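Local coordinates for protein (endonuclease) (Salmonella typhimurium, PDB 1BYR) that is an endonuclease of the PLD-like family, an alpha/beta protein with helices packed on a mixed sheet, present here as a pair of subunits, at residues A[17-22]-A[110-115]; A[37-42]-A[115-120]; A[41-46]-A[71-76]. One frame throughout, in Å; residues are numbered along the deposited sequence.

Overall arrangement
Segment 17-22, on helix 14-25 near the N terminus, opens the loop of contact 1. After strand 29-34 come 37-42 and 41-46, which overlap at the start of helix 40-51 and open contacts 2 and 3. Contact 3 closes first, at 71-76 on helix 68-79, and is nested inside the loop of contact 1. That loop closes at 110-115, and contact 2 closes directly afterwards at 115-120, so contacts 1 and 2 cross and share Ala115. Contact 1 ties helix 14-25, and contact 2 the start of helix 40-51, to the region 110-120 around helix 114-118; contact 3 ties helix 40-51 to helix 68-79.

Contact 1: A[17-22]-A[110-115]; sequences VLVLSA and FNFTKA
Phe112 O is gripped by two backbone donors, the amides of Thr38 and Ala39, and this fixes the loop from which Phe112 and Phe110 send their rings to Val19 on helix 14-25. Phe112 itself sits at the centre of an inverse gamma turn. The valine uses its two methyls differently. Val19 CG2 lies over one face of the Phe110 ring as a CH-pi contact, 4.1 Å from the ring centroid and 27° off the normal, with Phe110 CE1 its nearest atom at 3.7 Å. Val19 CG1 approaches the rim of the other ring near its plane, 4.0 Å from Phe112 CE1. This division follows from the valine torsion: with CG1 opposite the backbone N (chi1 172°), CG2 is left opposite the carbonyl carbon. No hydrogen bond joins the two segments, and all three touching residues are buried. Ala124 on strand 122-128 also meets Val19 and Phe110, while Met32 and Ala34 on strand 29-34 meet Phe112. Next along the chain, Thr113 takes the N-cap position of helix 114-118, its OG1 bonded to Ala116 N. The result is a buried apolar helix-to-loop contact within the PLD-like alpha/beta domain, joining helix 14-25 to the turn that leads into helix 114-118.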
loop_
_atom_site.group_PDB
_atom_site.type_symbol
_atom_site.label_atom_id
_atom_site.label_comp_id
_atom_site.label_asym_id
_atom_site.label_seq_id
_atom_site.Cartn_x
_atom_site.Cartn_y
_atom_site.Cartn_z
ATOM N N VAL A 17 -12.246 6.151 6.924
ATOM C CA VAL A 17 -12.429 7.491 7.470
ATOM C C VAL A 17 -11.193 8.362 7.277
ATOM O O VAL A 17 -11.312 9.541 6.944
ATOM C CB VAL A 17 -12.821 7.432 8.977
ATOM C CG1 VAL A 17 -12.884 8.823 9.562
ATOM C CG2 VAL A 17 -14.185 6.772 9.121
ATOM N N LEU A 18 -10.006 7.788 7.470
ATOM C CA LEU A 18 -8.748 8.518 7.304
ATOM C C LEU A 18 -8.540 8.960 5.859
ATOM O O LEU A 18 -8.121 10.090 5.591
ATOM C CB LEU A 18 -7.561 7.642 7.756
ATOM C CG LEU A 18 -6.179 8.273 7.604
ATOM C CD1 LEU A 18 -6.179 9.658 8.239
ATOM C CD2 LEU A 18 -5.121 7.384 8.258
ATOM N N VAL A 19 -8.825 8.061 4.922
ATOM C CA VAL A 19 -8.687 8.385 3.510
ATOM C C VAL A 19 -9.656 9.534 3.179
ATOM O O VAL A 19 -9.281 10.485 2.491
ATOM C CB VAL A 19 -8.990 7.136 2.634
ATOM C CG1 VAL A 19 -9.050 7.522 1.157
ATOM C CG2 VAL A 19 -7.911 6.073 2.863
ATOM N N LEU A 20 -10.886 9.453 3.684
ATOM C CA LEU A 20 -11.873 10.522 3.462
ATOM C C LEU A 20 -11.375 11.832 4.080
ATOM O O LEU A 20 -11.546 12.904 3.499
ATOM C CB LEU A 20 -13.234 10.139 4.056
ATOM C CG LEU A 20 -13.900 9.012 3.261
ATOM C CD1 LEU A 20 -15.087 8.446 4.027
ATOM C CD2 LEU A 20 -14.333 9.544 1.899
ATOM N N SER A 21 -10.726 11.739 5.241
ATOM C CA SER A 21 -10.175 12.906 5.932
ATOM C C SER A 21 -9.114 13.599 5.086
ATOM O O SER A 21 -9.021 14.828 5.058
ATOM C CB SER A 21 -9.557 12.496 7.274
ATOM O OG SER A 21 -8.889 13.577 7.901
ATOM N N ALA A 22 -8.305 12.816 4.390
ATOM C CA ALA A 22 -7.270 13.397 3.551
ATOM C C ALA A 22 -7.890 14.151 2.371
ATOM O O ALA A 22 -7.471 15.258 2.045
ATOM C CB ALA A 22 -6.316 12.300 3.043
ATOM N N PHE A 110 -4.625 -0.091 1.006
ATOM C CA PHE A 110 -6.014 0.299 0.737
ATOM C C PHE A 110 -6.387 0.719 -0.699
ATOM O O PHE A 110 -5.958 1.780 -1.181
ATOM C CB PHE A 110 -6.388 1.409 1.743
ATOM C CG PHE A 110 -7.839 1.862 1.690
ATOM C CD1 PHE A 110 -8.238 2.887 0.835
ATOM C CD2 PHE A 110 -8.772 1.347 2.574
ATOM C CE1 PHE A 110 -9.547 3.386 0.877
ATOM C CE2 PHE A 110 -10.087 1.851 2.613
ATOM C CZ PHE A 110 -10.464 2.862 1.773
ATOM N N ASN A 111 -7.177 -0.113 -1.382
ATOM C CA ASN A 111 -7.638 0.223 -2.738
ATOM C C ASN A 111 -8.902 1.036 -2.538
ATOM O O ASN A 111 -9.576 0.909 -1.517
ATOM C CB ASN A 111 -8.004 -1.012 -3.556
ATOM C CG ASN A 111 -6.811 -1.671 -4.170
ATOM O OD1 ASN A 111 -6.408 -2.758 -3.756
ATOM N ND2 ASN A 111 -6.225 -1.035 -5.154
ATOM N N PHE A 112 -9.241 1.858 -3.519
ATOM C CA PHE A 112 -10.415 2.696 -3.393
ATOM C C PHE A 112 -11.657 1.958 -3.846
ATOM O O PHE A 112 -12.289 2.280 -4.862
ATOM C CB PHE A 112 -10.165 4.005 -4.156
ATOM C CG PHE A 112 -8.878 4.679 -3.753
ATOM C CD1 PHE A 112 -8.736 5.222 -2.485
ATOM C CD2 PHE A 112 -7.779 4.674 -4.594
ATOM C CE1 PHE A 112 -7.513 5.742 -2.058
ATOM C CE2 PHE A 112 -6.569 5.187 -4.177
ATOM C CZ PHE A 112 -6.434 5.721 -2.906
ATOM N N THR A 113 -11.986 0.945 -3.056
ATOM C CA THR A 113 -13.113 0.073 -3.297
ATOM C C THR A 113 -13.851 -0.220 -2.019
ATOM O O THR A 113 -13.363 0.008 -0.912
ATOM C CB THR A 113 -12.665 -1.297 -3.832
ATOM O OG1 THR A 113 -11.980 -2.002 -2.781
ATOM C CG2 THR A 113 -11.745 -1.132 -5.022
ATOM N N LYS A 114 -15.040 -0.769 -2.220
ATOM C CA LYS A 114 -15.939 -1.180 -1.144
ATOM C C LYS A 114 -15.287 -2.347 -0.338
ATOM O O LYS A 114 -15.242 -2.333 0.913
ATOM C CB LYS A 114 -17.283 -1.628 -1.763
ATOM C CG LYS A 114 -17.607 -1.016 -3.180
ATOM C CD LYS A 114 -16.591 -1.398 -4.315
ATOM C CE LYS A 114 -16.578 -2.877 -4.721
ATOM N NZ LYS A 114 -15.498 -3.671 -4.035
ATOM N N ALA A 115 -14.763 -3.340 -1.054
ATOM C CA ALA A 115 -14.123 -4.482 -0.404
ATOM C C ALA A 115 -12.973 -3.997 0.481
ATOM O O ALA A 115 -12.768 -4.508 1.578
ATOM C CB ALA A 115 -13.624 -5.463 -1.448
#

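Contact 2: A[37-42]-A[115-120]; sequences FTAPDI and AAETKN
Glu117, Asp41 and Ala39 carry this contact, and Glu117 contributes most of the buried surface. Its chain runs extended beyond CG (chi2 -179°) from helix 114-118 and meets Asp41; the two side chains come from opposite directions, their carboxylate planes 49° apart. Glu117 OE2 is modelled 2.5 Å from both Asp41 OD1 and Asp41 OD2, but it is also too close to Asp41 CG, so the placement is doubtful; a proton may be shared between the acids. Arg16 of helix 14-25 supplies the opposite charge, in a salt bridge to Glu117 OE1, and it touches Asp41 as well. The site lies at a helix beginning in the PLD-like fold: Ala39 is the N-cap residue of helix 40-51 and Asp41 falls in its first turn, where the helix end would be expected to favour negative charge. Asp41 swings its CG between the backbone N and the carbonyl carbon (chi1 69°), a cramped setting that carries the carboxylate across to the glutamate. Ala39 CB stands 3.7 Å from Glu117 OE2. Ile42 CG1 is nearly as close to Glu117 OE2, at 3.8 Å.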
loop_
_atom_site.group_PDB
_atom_site.type_symbol
_atom_site.label_atom_id
_atom_site.label_comp_id
_atom_site.label_asym_id
_atom_site.label_seq_id
_atom_site.Cartn_x
_atom_site.Cartn_y
_atom_site.Cartn_z
ATOM N N PHE A 37 -10.778 1.407 -9.014
ATOM C CA PHE A 37 -11.361 2.712 -8.705
ATOM C C PHE A 37 -12.892 2.581 -8.715
ATOM O O PHE A 37 -13.521 2.790 -9.752
ATOM C CB PHE A 37 -10.862 3.667 -9.803
ATOM C CG PHE A 37 -11.175 5.119 -9.584
ATOM C CD1 PHE A 37 -10.540 5.850 -8.590
ATOM C CD2 PHE A 37 -12.069 5.776 -10.429
ATOM C CE1 PHE A 37 -10.778 7.221 -8.442
ATOM C CE2 PHE A 37 -12.316 7.142 -10.288
ATOM C CZ PHE A 37 -11.675 7.862 -9.294
ATOM N N THR A 38 -13.492 2.261 -7.566
ATOM C CA THR A 38 -14.950 2.048 -7.514
ATOM C C THR A 38 -15.784 2.564 -6.323
ATOM O O THR A 38 -16.999 2.732 -6.462
ATOM C CB THR A 38 -15.294 0.528 -7.627
ATOM O OG1 THR A 38 -14.821 -0.149 -6.456
ATOM C CG2 THR A 38 -14.640 -0.106 -8.846
ATOM N N ALA A 39 -15.167 2.800 -5.171
ATOM C CA ALA A 39 -15.918 3.233 -3.984
ATOM C C ALA A 39 -16.746 4.516 -4.115
ATOM O O ALA A 39 -16.196 5.617 -4.203
ATOM C CB ALA A 39 -14.970 3.351 -2.791
ATOM N N PRO A 40 -18.087 4.396 -4.097
ATOM C CA PRO A 40 -18.941 5.586 -4.224
ATOM C C PRO A 40 -18.599 6.700 -3.228
ATOM O O PRO A 40 -18.581 7.867 -3.594
ATOM C CB PRO A 40 -20.358 5.037 -4.035
ATOM C CG PRO A 40 -20.253 3.605 -4.459
ATOM C CD PRO A 40 -18.890 3.165 -3.977
ATOM N N ASP A 41 -18.323 6.330 -1.977
ATOM C CA ASP A 41 -17.975 7.292 -0.933
ATOM C C ASP A 41 -16.737 8.123 -1.304
ATOM O O ASP A 41 -16.692 9.334 -1.062
ATOM C CB ASP A 41 -17.718 6.557 0.375
ATOM C CG ASP A 41 -16.454 5.731 0.336
ATOM O OD1 ASP A 41 -16.407 4.746 -0.430
ATOM O OD2 ASP A 41 -15.501 6.072 1.067
ATOM N N ILE A 42 -15.736 7.461 -1.883
ATOM C CA ILE A 42 -14.502 8.115 -2.312
ATOM C C ILE A 42 -14.799 9.088 -3.466
ATOM O O ILE A 42 -14.287 10.225 -3.500
ATOM C CB ILE A 42 -13.450 7.056 -2.797
ATOM C CG1 ILE A 42 -13.123 6.088 -1.651
ATOM C CG2 ILE A 42 -12.154 7.744 -3.256
ATOM C CD1 ILE A 42 -12.481 6.746 -0.461
ATOM N N ALA A 115 -14.763 -3.340 -1.054
ATOM C CA ALA A 115 -14.123 -4.482 -0.404
ATOM C C ALA A 115 -12.973 -3.997 0.481
ATOM O O ALA A 115 -12.768 -4.508 1.578
ATOM C CB ALA A 115 -13.624 -5.463 -1.448
ATOM N N ALA A 116 -12.240 -2.991 0.012
ATOM C CA ALA A 116 -11.121 -2.436 0.775
ATOM C C ALA A 116 -11.559 -1.727 2.063
ATOM O O ALA A 116 -10.828 -1.702 3.064
ATOM C CB ALA A 116 -10.348 -1.458 -0.094
ATOM N N GLU A 117 -12.749 -1.138 2.022
ATOM C CA GLU A 117 -13.302 -0.400 3.156
ATOM C C GLU A 117 -13.981 -1.244 4.222
ATOM O O GLU A 117 -13.877 -0.964 5.416
ATOM C CB GLU A 117 -14.352 0.616 2.668
ATOM C CG GLU A 117 -13.896 1.513 1.522
ATOM C CD GLU A 117 -14.957 2.530 1.073
ATOM O OE1 GLU A 117 -16.132 2.144 0.893
ATOM O OE2 GLU A 117 -14.605 3.717 0.893
ATOM N N THR A 118 -14.633 -2.299 3.765
ATOM C CA THR A 118 -15.462 -3.113 4.639
ATOM C C THR A 118 -15.183 -4.612 4.823
ATOM O O THR A 118 -15.722 -5.230 5.739
ATOM C CB THR A 118 -16.924 -2.921 4.141
ATOM O OG1 THR A 118 -17.567 -1.896 4.907
ATOM C CG2 THR A 118 -17.684 -4.209 4.166
ATOM N N LYS A 119 -14.344 -5.194 3.978
ATOM C CA LYS A 119 -14.100 -6.642 4.072
ATOM C C LYS A 119 -12.655 -7.097 4.300
ATOM O O LYS A 119 -12.397 -7.946 5.145
ATOM C CB LYS A 119 -14.623 -7.335 2.803
ATOM C CG LYS A 119 -15.977 -6.829 2.294
ATOM C CD LYS A 119 -17.117 -7.718 2.765
ATOM C CE LYS A 119 -18.488 -7.055 2.552
ATOM N NZ LYS A 119 -18.755 -6.719 1.112
ATOM N N ASN A 120 -11.731 -6.548 3.519
ATOM C CA ASN A 120 -10.326 -6.926 3.611
ATOM C C ASN A 120 -9.589 -6.328 4.791
ATOM O O ASN A 120 -10.036 -5.357 5.402
ATOM C CB ASN A 120 -9.603 -6.482 2.348
ATOM C CG ASN A 120 -10.159 -7.133 1.103
ATOM O OD1 ASN A 120 -10.822 -8.162 1.164
ATOM N ND2 ASN A 120 -9.892 -6.527 -0.040
#

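Contact 3: A[41-46]-A[71-76]; sequences DIMKAL and IAAMNY
Met43 meets both Ala73 and Tyr76 in this contact between two nearly parallel helices, whose segment axes run 10.3 Å apart at an angle of 5°; Met43 and Tyr76 contribute about equally to the buried surface. From the first atom of its side chain the methionine touches an aromatic rim: Met43 CB lies near the plane of the Tyr76 ring, 3.6 Å from Tyr76 CD2. The backbone carbonyl of Met43 is set against the same edge, with Tyr76 CE2 3.6 Å from Met43 O. Beyond CB the chain bends at chi2 (-52°), so that CG, SD and CE wrap round a single methyl; Ala73 CB is 3.7 Å from Met43 CG and equally near Met43 CE. The small alanine thus receives the outer part of the methionine, at the point where the two backbones come nearest. Lys44 follows with a CB that points away from the other helix, yet it still meets the far end of Tyr76, whose OH lies 3.9 Å from Lys44 CG; the two side chains cross at about a right angle. Helices 40-51 and 68-79 are the successive connections of a beta-alpha-beta-alpha-beta run through the parallel strands 29-34, 55-61 and 84-87. With no hydrogen bond between the segments, their cohesion rests on van der Waals fit, graded from buried methionine and alanine to a tyrosine hydroxyl beside an exposed lysine.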
loop_
_atom_site.group_PDB
_atom_site.type_symbol
_atom_site.label_atom_id
_atom_site.label_comp_id
_atom_site.label_asym_id
_atom_site.label_seq_id
_atom_site.Cartn_x
_atom_site.Cartn_y
_atom_site.Cartn_z
ATOM N N ASP A 41 -18.323 6.330 -1.977
ATOM C CA ASP A 41 -17.975 7.292 -0.933
ATOM C C ASP A 41 -16.737 8.123 -1.304
ATOM O O ASP A 41 -16.692 9.334 -1.062
ATOM C CB ASP A 41 -17.718 6.557 0.375
ATOM C CG ASP A 41 -16.454 5.731 0.336
ATOM O OD1 ASP A 41 -16.407 4.746 -0.430
ATOM O OD2 ASP A 41 -15.501 6.072 1.067
ATOM N N ILE A 42 -15.736 7.461 -1.883
ATOM C CA ILE A 42 -14.502 8.115 -2.312
ATOM C C ILE A 42 -14.799 9.088 -3.466
ATOM O O ILE A 42 -14.287 10.225 -3.500
ATOM C CB ILE A 42 -13.450 7.056 -2.797
ATOM C CG1 ILE A 42 -13.123 6.088 -1.651
ATOM C CG2 ILE A 42 -12.154 7.744 -3.256
ATOM C CD1 ILE A 42 -12.481 6.746 -0.461
ATOM N N MET A 43 -15.615 8.647 -4.420
ATOM C CA MET A 43 -15.977 9.491 -5.564
ATOM C C MET A 43 -16.733 10.736 -5.119
ATOM O O MET A 43 -16.442 11.842 -5.574
ATOM C CB MET A 43 -16.825 8.700 -6.562
ATOM C CG MET A 43 -16.199 7.351 -6.971
ATOM S SD MET A 43 -14.467 7.475 -7.545
ATOM C CE MET A 43 -13.880 5.768 -7.155
ATOM N N LYS A 44 -17.689 10.567 -4.216
ATOM C CA LYS A 44 -18.468 11.694 -3.718
ATOM C C LYS A 44 -17.570 12.706 -3.059
ATOM O O LYS A 44 -17.764 13.919 -3.216
ATOM C CB LYS A 44 -19.506 11.223 -2.713
ATOM C CG LYS A 44 -20.726 10.598 -3.360
ATOM C CD LYS A 44 -21.689 10.107 -2.309
ATOM C CE LYS A 44 -22.401 8.874 -2.789
ATOM N NZ LYS A 44 -23.782 8.881 -2.250
ATOM N N ALA A 45 -16.584 12.212 -2.309
ATOM C CA ALA A 45 -15.635 13.083 -1.627
ATOM C C ALA A 45 -14.729 13.838 -2.609
ATOM O O ALA A 45 -14.442 15.019 -2.413
ATOM C CB ALA A 45 -14.779 12.268 -0.632
ATOM N N LEU A 46 -14.283 13.164 -3.667
ATOM C CA LEU A 46 -13.426 13.800 -4.659
ATOM C C LEU A 46 -14.180 14.921 -5.378
ATOM O O LEU A 46 -13.653 16.024 -5.555
ATOM C CB LEU A 46 -12.910 12.765 -5.673
ATOM C CG LEU A 46 -11.890 11.763 -5.116
ATOM C CD1 LEU A 46 -11.828 10.518 -6.018
ATOM C CD2 LEU A 46 -10.529 12.434 -5.000
ATOM N N ILE A 71 -16.812 1.736 -14.279
ATOM C CA ILE A 71 -17.372 2.661 -15.263
ATOM C C ILE A 71 -18.280 3.733 -14.627
ATOM O O ILE A 71 -18.204 4.915 -14.975
ATOM C CB ILE A 71 -18.122 1.876 -16.360
ATOM C CG1 ILE A 71 -17.080 1.163 -17.237
ATOM C CG2 ILE A 71 -18.989 2.817 -17.185
ATOM C CD1 ILE A 71 -17.656 0.062 -18.099
ATOM N N ALA A 72 -19.118 3.323 -13.679
ATOM C CA ALA A 72 -19.998 4.253 -12.977
ATOM C C ALA A 72 -19.174 5.348 -12.282
ATOM O O ALA A 72 -19.503 6.527 -12.375
ATOM C CB ALA A 72 -20.841 3.496 -11.947
ATOM N N ALA A 73 -18.091 4.972 -11.609
ATOM C CA ALA A 73 -17.257 5.958 -10.922
ATOM C C ALA A 73 -16.517 6.858 -11.898
ATOM O O ALA A 73 -16.435 8.072 -11.705
ATOM C CB ALA A 73 -16.251 5.250 -10.000
ATOM N N MET A 74 -15.957 6.258 -12.941
ATOM C CA MET A 74 -15.235 7.013 -13.954
ATOM C C MET A 74 -16.177 8.012 -14.615
ATOM O O MET A 74 -15.799 9.163 -14.824
ATOM C CB MET A 74 -14.625 6.064 -15.003
ATOM C CG MET A 74 -13.513 5.125 -14.443
ATOM S SD MET A 74 -13.266 3.580 -15.389
ATOM C CE MET A 74 -12.347 4.172 -16.790
ATOM N N ASN A 75 -17.407 7.591 -14.922
ATOM C CA ASN A 75 -18.387 8.489 -15.550
ATOM C C ASN A 75 -18.770 9.603 -14.570
ATOM O O ASN A 75 -18.820 10.785 -14.924
ATOM C CB ASN A 75 -19.653 7.726 -15.974
ATOM C CG ASN A 75 -19.473 6.960 -17.276
ATOM O OD1 ASN A 75 -20.277 6.085 -17.616
ATOM N ND2 ASN A 75 -18.429 7.284 -18.008
ATOM N N TYR A 76 -19.043 9.217 -13.330
ATOM C CA TYR A 76 -19.384 10.178 -12.290
ATOM C C TYR A 76 -18.272 11.225 -12.150
ATOM O O TYR A 76 -18.534 12.423 -12.107
ATOM C CB TYR A 76 -19.583 9.439 -10.965
ATOM C CG TYR A 76 -19.909 10.337 -9.807
ATOM C CD1 TYR A 76 -21.070 11.099 -9.799
ATOM C CD2 TYR A 76 -19.057 10.430 -8.719
ATOM C CE1 TYR A 76 -21.367 11.931 -8.734
ATOM C CE2 TYR A 76 -19.345 11.250 -7.660
ATOM C CZ TYR A 76 -20.498 12.001 -7.667
ATOM O OH TYR A 76 -20.774 12.828 -6.604
#